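Lys-gingipain W83 (Porphyromonas gingivalis, PDB 6I9A) acts as a secreted C25-family cysteine endopeptidase with a strong preference for cleaving after lysine, and may be a virulence factor in periodontal disease. Local coordinates at residues S148-D160 against H203-H216. Numbering follows the deposited sequence. Where two conformers were deposited one is given.
Sequences SYLEKVLLIAGAD and HLNTGVSFANYTAH. With H8E (benzyl-N-[(2S)-1-[[(3S)-7-amino-1-(benzylamino)-1,2-dioxoheptan-3-yl]amino]-5-(2-methyl-2-phenylhydrazinyl)-1,5-dioxopentan-2-yl]carbamate), chain I.
D160 and H216 meet near the C-terminal ends of two neighbouring strands. H216 NE2 donates to D160 OD2 over 2.7 Å, in the plane of the imidazole and on the anti lone pair of the carboxylate, whose plane stands 71° from the ring. With CG anti to the backbone N (chi1 -174°), the D160 carboxylate reaches the ring edge, while OD1 accepts a hydrogen bond from W163 N. The edge bond probably fixes the turn of the ring, with A159 O packed on one face, 3.2 Å from CE1. H216 is the inferred proton donor, its side chain about 7 Å from that of the nucleophile C249. Behind this pair, strands 152-157 and 210-214 run side by side and parallel as the second and third strands of the catalytic domain's six-stranded sheet; H216 lies at the C-terminal end of 210-214 and C249 at that of the next strand, 242-247, consistent with other clan CD peptidases. Backbone bonds alternate from S209 N to K152 O through to G158 N on T214 O, the last bent to 148°. On one face of the sheet L155 CD2 sits 3.9 Å from F210 CE2 and also touches N212 CB, whose amide turns away to Y313, N247 and I245. There too, T214 OG1 accepts a hydrogen bond (2.9 Å) from NAB, the amine of the inhibitor's lysine-like chain. The other face carries I156 CG2 against Y213 CD2, and L154, whose branches divide: CD2 packs on L204 CD2 at 3.8 Å, CD1 on H203 CD2, L154 crossing each at about a right angle. Y213 OH donates to H216 O (2.7 Å), linking the two residues.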
loop_
_atom_site.group_PDB
_atom_site.type_symbol
_atom_site.label_atom_id
_atom_site.label_comp_id
_atom_site.label_asym_id
_atom_site.label_seq_id
_atom_site.Cartn_x
_atom_site.Cartn_y
_atom_site.Cartn_z
ATOM N N SER A 148 -12.912 -5.843 -15.717
ATOM C CA SER A 148 -12.191 -7.054 -16.134
ATOM C C SER A 148 -10.652 -6.885 -16.042
ATOM O O SER A 148 -9.959 -7.895 -15.951
ATOM C CB SER A 148 -12.587 -7.478 -17.540
ATOM O OG SER A 148 -11.982 -6.655 -18.512
ATOM N N TYR A 149 -10.144 -5.651 -16.071
ATOM C CA TYR A 149 -8.686 -5.445 -15.989
ATOM C C TYR A 149 -8.175 -5.990 -14.646
ATOM O O TYR A 149 -6.990 -6.290 -14.521
ATOM C CB TYR A 149 -8.281 -3.996 -16.246
ATOM C CG TYR A 149 -8.119 -3.138 -15.007
ATOM C CD1 TYR A 149 -9.228 -2.600 -14.348
ATOM C CD2 TYR A 149 -6.862 -2.876 -14.486
ATOM C CE1 TYR A 149 -9.078 -1.827 -13.207
ATOM C CE2 TYR A 149 -6.695 -2.115 -13.340
ATOM C CZ TYR A 149 -7.806 -1.577 -12.709
ATOM O OH TYR A 149 -7.706 -0.814 -11.567
ATOM N N LEU A 150 -9.030 -6.016 -13.631
ATOM C CA LEU A 150 -8.643 -6.478 -12.297
ATOM C C LEU A 150 -8.276 -7.967 -12.315
ATOM O O LEU A 150 -7.590 -8.459 -11.397
ATOM C CB LEU A 150 -9.794 -6.245 -11.320
ATOM C CG LEU A 150 -10.117 -4.791 -11.052
ATOM C CD1 LEU A 150 -11.332 -4.648 -10.166
ATOM C CD2 LEU A 150 -8.931 -4.065 -10.395
ATOM N N GLU A 151 -8.657 -8.702 -13.374
ATOM C CA GLU A 151 -8.418 -10.136 -13.497
ATOM C C GLU A 151 -7.116 -10.422 -14.244
ATOM O O GLU A 151 -6.882 -11.581 -14.637
ATOM C CB GLU A 151 -9.607 -10.810 -14.206
ATOM C CG GLU A 151 -10.920 -10.536 -13.445
ATOM C CD GLU A 151 -12.136 -11.087 -14.175
ATOM O OE1 GLU A 151 -12.853 -11.923 -13.583
ATOM O OE2 GLU A 151 -12.365 -10.691 -15.353
ATOM N N LYS A 152 -6.268 -9.411 -14.404
ATOM C CA LYS A 152 -5.060 -9.535 -15.228
ATOM C C LYS A 152 -3.859 -8.986 -14.484
ATOM O O LYS A 152 -3.990 -7.991 -13.754
ATOM C CB LYS A 152 -5.275 -8.767 -16.544
ATOM C CG LYS A 152 -6.632 -9.099 -17.200
ATOM C CD LYS A 152 -6.792 -8.423 -18.544
ATOM C CE LYS A 152 -8.178 -8.667 -19.110
ATOM N NZ LYS A 152 -8.410 -7.839 -20.310
ATOM N N VAL A 153 -2.682 -9.603 -14.681
ATOM C CA VAL A 153 -1.453 -9.156 -14.019
ATOM C C VAL A 153 -0.313 -9.274 -15.006
ATOM O O VAL A 153 -0.415 -10.008 -16.011
ATOM C CB VAL A 153 -1.116 -9.928 -12.710
ATOM C CG1 VAL A 153 -2.244 -9.818 -11.693
ATOM C CG2 VAL A 153 -0.759 -11.391 -12.974
ATOM N N LEU A 154 0.792 -8.560 -14.702
ATOM C CA LEU A 154 2.037 -8.609 -15.471
ATOM C C LEU A 154 3.171 -8.940 -14.511
ATOM O O LEU A 154 3.401 -8.240 -13.526
ATOM C CB LEU A 154 2.287 -7.269 -16.145
ATOM C CG LEU A 154 3.632 -7.151 -16.906
ATOM C CD1 LEU A 154 3.757 -8.170 -18.047
ATOM C CD2 LEU A 154 3.837 -5.737 -17.388
ATOM N N LEU A 155 3.889 -10.052 -14.822
ATOM C CA LEU A 155 5.006 -10.553 -13.986
ATOM C C LEU A 155 6.229 -10.728 -14.858
ATOM O O LEU A 155 6.156 -11.405 -15.906
ATOM C CB LEU A 155 4.594 -11.891 -13.384
ATOM C CG LEU A 155 3.306 -11.899 -12.542
ATOM C CD1 LEU A 155 2.951 -13.328 -12.117
ATOM C CD2 LEU A 155 3.466 -10.997 -11.277
ATOM N N ILE A 156 7.345 -10.104 -14.477
ATOM C CA ILE A 156 8.549 -10.153 -15.313
ATOM C C ILE A 156 9.755 -10.526 -14.474
ATOM O O ILE A 156 10.090 -9.807 -13.491
ATOM C CB ILE A 156 8.795 -8.738 -15.958
ATOM C CG1 ILE A 156 7.606 -8.378 -16.894
ATOM C CG2 ILE A 156 10.129 -8.731 -16.746
ATOM C CD1 ILE A 156 7.634 -6.920 -17.299
ATOM N N ALA A 157 10.455 -11.601 -14.893
ATOM C CA ALA A 157 11.783 -11.922 -14.408
ATOM C C ALA A 157 12.730 -11.328 -15.432
ATOM O O ALA A 157 12.905 -11.907 -16.537
ATOM C CB ALA A 157 11.980 -13.428 -14.280
ATOM N N GLY A 158 13.260 -10.141 -15.180
ATOM C CA GLY A 158 14.084 -9.438 -16.154
ATOM C C GLY A 158 15.452 -10.040 -16.345
ATOM O O GLY A 158 15.818 -11.070 -15.770
ATOM N N ALA A 159 16.247 -9.338 -17.145
ATOM C CA ALA A 159 17.528 -9.875 -17.613
ATOM C C ALA A 159 18.626 -9.820 -16.579
ATOM O O ALA A 159 18.823 -8.807 -15.908
ATOM C CB ALA A 159 17.980 -9.100 -18.845
ATOM N N ASP A 160 19.362 -10.931 -16.462
ATOM C CA ASP A 160 20.626 -11.027 -15.725
ATOM C C ASP A 160 21.219 -12.343 -16.108
ATOM O O ASP A 160 20.586 -13.384 -15.902
ATOM C CB ASP A 160 20.448 -10.889 -14.196
ATOM C CG ASP A 160 21.811 -10.841 -13.546
ATOM O OD1 ASP A 160 22.491 -11.888 -13.521
ATOM O OD2 ASP A 160 22.197 -9.771 -13.030
ATOM N N HIS A 203 0.936 -4.583 -21.944
ATOM C CA HIS A 203 -0.127 -4.986 -21.018
ATOM C C HIS A 203 -0.404 -3.908 -19.961
ATOM O O HIS A 203 -1.519 -3.857 -19.432
ATOM C CB HIS A 203 0.242 -6.324 -20.358
ATOM C CG HIS A 203 0.666 -7.350 -21.369
ATOM N ND1 HIS A 203 -0.181 -7.802 -22.357
ATOM C CD2 HIS A 203 1.855 -7.978 -21.504
ATOM C CE1 HIS A 203 0.522 -8.682 -23.059
ATOM N NE2 HIS A 203 1.754 -8.814 -22.582
ATOM N N LEU A 204 0.565 -3.014 -19.705
ATOM C CA LEU A 204 0.271 -1.915 -18.790
ATOM C C LEU A 204 -0.738 -0.956 -19.378
ATOM O O LEU A 204 -1.506 -0.346 -18.640
ATOM C CB LEU A 204 1.554 -1.121 -18.503
ATOM C CG LEU A 204 2.686 -1.887 -17.776
ATOM C CD1 LEU A 204 3.839 -0.940 -17.551
ATOM C CD2 LEU A 204 2.205 -2.472 -16.432
ATOM N N ASN A 205 -0.787 -0.872 -20.713
ATOM C CA ASN A 205 -1.750 -0.017 -21.396
ATOM C C ASN A 205 -3.111 -0.661 -21.467
ATOM O O ASN A 205 -4.130 0.000 -21.224
ATOM C CB ASN A 205 -1.268 0.259 -22.814
ATOM C CG ASN A 205 -0.079 1.137 -22.876
ATOM O OD1 ASN A 205 0.037 2.119 -22.131
ATOM N ND2 ASN A 205 0.841 0.801 -23.761
ATOM N N THR A 206 -3.170 -1.952 -21.827
ATOM C CA THR A 206 -4.464 -2.597 -22.040
ATOM C C THR A 206 -5.167 -2.890 -20.729
ATOM O O THR A 206 -6.408 -2.905 -20.701
ATOM C CB THR A 206 -4.331 -3.861 -22.890
ATOM O OG1 THR A 206 -3.451 -4.751 -22.213
ATOM C CG2 THR A 206 -3.801 -3.571 -24.297
ATOM N N GLY A 207 -4.411 -3.123 -19.666
ATOM C CA GLY A 207 -4.988 -3.230 -18.334
ATOM C C GLY A 207 -4.483 -4.406 -17.550
ATOM O O GLY A 207 -4.687 -5.567 -17.913
ATOM N N VAL A 208 -3.856 -4.074 -16.416
ATOM C CA VAL A 208 -3.496 -5.052 -15.397
ATOM C C VAL A 208 -3.751 -4.405 -14.037
ATOM O O VAL A 208 -3.659 -3.179 -13.893
ATOM C CB VAL A 208 -2.022 -5.525 -15.482
ATOM C CG1 VAL A 208 -1.784 -6.365 -16.738
ATOM C CG2 VAL A 208 -1.045 -4.351 -15.395
ATOM N N SER A 209 -4.040 -5.251 -13.046
ATOM C CA SER A 209 -4.243 -4.780 -11.659
ATOM C C SER A 209 -2.901 -4.630 -10.933
ATOM O O SER A 209 -2.816 -3.934 -9.901
ATOM C CB SER A 209 -5.118 -5.776 -10.869
ATOM O OG SER A 209 -4.519 -7.070 -10.880
ATOM N N PHE A 210 -1.885 -5.358 -11.395
ATOM C CA PHE A 210 -0.656 -5.564 -10.642
ATOM C C PHE A 210 0.441 -5.830 -11.641
ATOM O O PHE A 210 0.244 -6.605 -12.591
ATOM C CB PHE A 210 -0.854 -6.798 -9.746
ATOM C CG PHE A 210 0.363 -7.177 -8.923
ATOM C CD1 PHE A 210 0.804 -6.354 -7.883
ATOM C CD2 PHE A 210 1.068 -8.356 -9.178
ATOM C CE1 PHE A 210 1.900 -6.734 -7.103
ATOM C CE2 PHE A 210 2.168 -8.726 -8.386
ATOM C CZ PHE A 210 2.558 -7.916 -7.361
ATOM N N ALA A 211 1.600 -5.227 -11.418
ATOM C CA ALA A 211 2.792 -5.441 -12.241
ATOM C C ALA A 211 3.962 -5.607 -11.309
ATOM O O ALA A 211 4.181 -4.742 -10.439
ATOM C CB ALA A 211 3.008 -4.267 -13.168
ATOM N N ASN A 212 4.731 -6.712 -11.479
ATOM C CA ASN A 212 5.916 -6.936 -10.625
ATOM C C ASN A 212 7.082 -7.302 -11.528
ATOM O O ASN A 212 6.991 -8.233 -12.344
ATOM C CB ASN A 212 5.621 -8.065 -9.651
ATOM C CG ASN A 212 6.667 -8.413 -8.609
ATOM O OD1 ASN A 212 6.580 -9.496 -8.037
ATOM N ND2 ASN A 212 7.611 -7.520 -8.312
ATOM N N TYR A 213 8.160 -6.529 -11.399
ATOM C CA TYR A 213 9.407 -6.697 -12.127
ATOM C C TYR A 213 10.488 -7.035 -11.106
ATOM O O TYR A 213 10.656 -6.325 -10.107
ATOM C CB TYR A 213 9.727 -5.368 -12.849
ATOM C CG TYR A 213 11.110 -5.287 -13.449
ATOM C CD1 TYR A 213 12.184 -4.816 -12.697
ATOM C CD2 TYR A 213 11.333 -5.588 -14.786
ATOM C CE1 TYR A 213 13.444 -4.645 -13.255
ATOM C CE2 TYR A 213 12.598 -5.425 -15.361
ATOM C CZ TYR A 213 13.648 -4.947 -14.588
ATOM O OH TYR A 213 14.904 -4.810 -15.164
ATOM N N THR A 214 11.275 -8.086 -11.369
ATOM C CA THR A 214 12.443 -8.424 -10.556
ATOM C C THR A 214 13.634 -8.618 -11.489
ATOM O O THR A 214 13.630 -9.521 -12.360
ATOM C CB THR A 214 12.182 -9.643 -9.673
ATOM O OG1 THR A 214 13.448 -9.909 -9.006
ATOM C CG2 THR A 214 11.736 -10.918 -10.399
ATOM N N ALA A 215 14.620 -7.738 -11.364
ATOM C CA ALA A 215 15.907 -7.697 -12.108
ATOM C C ALA A 215 16.524 -6.314 -11.898
ATOM O O ALA A 215 16.408 -5.802 -10.793
ATOM C CB ALA A 215 15.771 -8.049 -13.598
ATOM N N HIS A 216 17.202 -5.720 -12.887
ATOM C CA HIS A 216 17.967 -4.473 -12.666
ATOM C C HIS A 216 17.105 -3.241 -12.715
ATOM O O HIS A 216 16.246 -3.106 -13.607
ATOM C CB HIS A 216 19.087 -4.342 -13.696
ATOM C CG HIS A 216 19.967 -5.538 -13.818
ATOM N ND1 HIS A 216 20.477 -5.910 -15.044
ATOM C CD2 HIS A 216 20.352 -6.448 -12.910
ATOM C CE1 HIS A 216 21.186 -7.005 -14.840
ATOM N NE2 HIS A 216 21.175 -7.348 -13.579
HETATM C CAQ H8E I . 21.273 0.083 -13.502
HETATM C CAK H8E I . 20.956 0.343 -14.852
HETATM C CAH H8E I . 21.063 -0.674 -15.802
HETATM C CAL H8E I . 21.498 -1.948 -15.449
HETATM C CAR H8E I . 21.820 -2.168 -14.118
HETATM C CBO H8E I . 21.683 -1.205 -13.128
HETATM C CBA H8E I . 22.082 -1.525 -11.813
HETATM N NBE H8E I . 21.010 -2.148 -11.019
HETATM C CBL H8E I . 21.252 -3.076 -10.053
HETATM O OAE H8E I . 22.385 -3.536 -9.865
HETATM C CBN H8E I . 20.044 -3.519 -9.232
HETATM O OAG H8E I . 18.931 -3.273 -9.793
HETATM C CBS H8E I . 20.221 -4.967 -8.678
HETATM C CBB H8E I . 18.894 -5.629 -8.286
HETATM C CAY H8E I . 19.061 -7.090 -7.857
HETATM C CAX H8E I . 17.818 -7.715 -7.216
HETATM C CAW H8E I . 16.716 -7.984 -8.233
HETATM N NAB H8E I . 15.558 -8.624 -7.540
HETATM N NBG H8E I . 21.167 -5.047 -7.558
HETATM C C H8E I . 22.290 -5.764 -7.524
HETATM O O H8E I . 22.739 -6.434 -8.446
HETATM C CA H8E I . 23.104 -5.527 -6.259
HETATM N N H8E I . 24.010 -6.632 -5.962
HETATM C CBK H8E I . 23.565 -7.856 -5.581
HETATM O OAD H8E I . 22.350 -8.099 -5.601
HETATM O OBI H8E I . 24.473 -8.687 -5.232
HETATM C CBD H8E I . 24.088 -10.069 -4.892
HETATM C CBP H8E I . 25.266 -10.927 -4.762
HETATM C CAS H8E I . 25.821 -11.238 -3.520
HETATM C CAM H8E I . 26.957 -12.089 -3.367
HETATM C CAI H8E I . 27.543 -12.546 -4.561
HETATM C CAN H8E I . 27.029 -12.178 -5.795
HETATM C CAT H8E I . 25.903 -11.382 -5.917
HETATM C CB H8E I . 23.927 -4.238 -6.416
HETATM C CG H8E I . 24.913 -4.282 -7.615
HETATM C CD H8E I . 25.411 -2.909 -7.957
HETATM O OE1 H8E I . 26.353 -2.412 -7.338
HETATM N NE2 H8E I . 24.680 -2.314 -8.918
HETATM N NBT H8E I . 24.865 -0.970 -9.280
HETATM C CAA H8E I . 23.651 -0.147 -9.031
HETATM C CBQ H8E I . 25.700 -0.773 -10.422
HETATM C CAU H8E I . 25.574 0.355 -11.248
HETATM C CAO H8E I . 26.443 0.545 -12.318
HETATM C CAJ H8E I . 27.437 -0.389 -12.584
HETATM C CAP H8E I . 27.550 -1.530 -11.803
HETATM C CAV H8E I . 26.699 -1.712 -10.712
HETATM O O HOH W 1 -8.644 -5.158 -19.394
HETATM O O HOH W 2 -7.384 -5.745 -21.605
HETATM O O HOH W 3 15.184 -11.906 -13.110
HETATM O O HOH W 4 17.510 -6.325 -15.749
#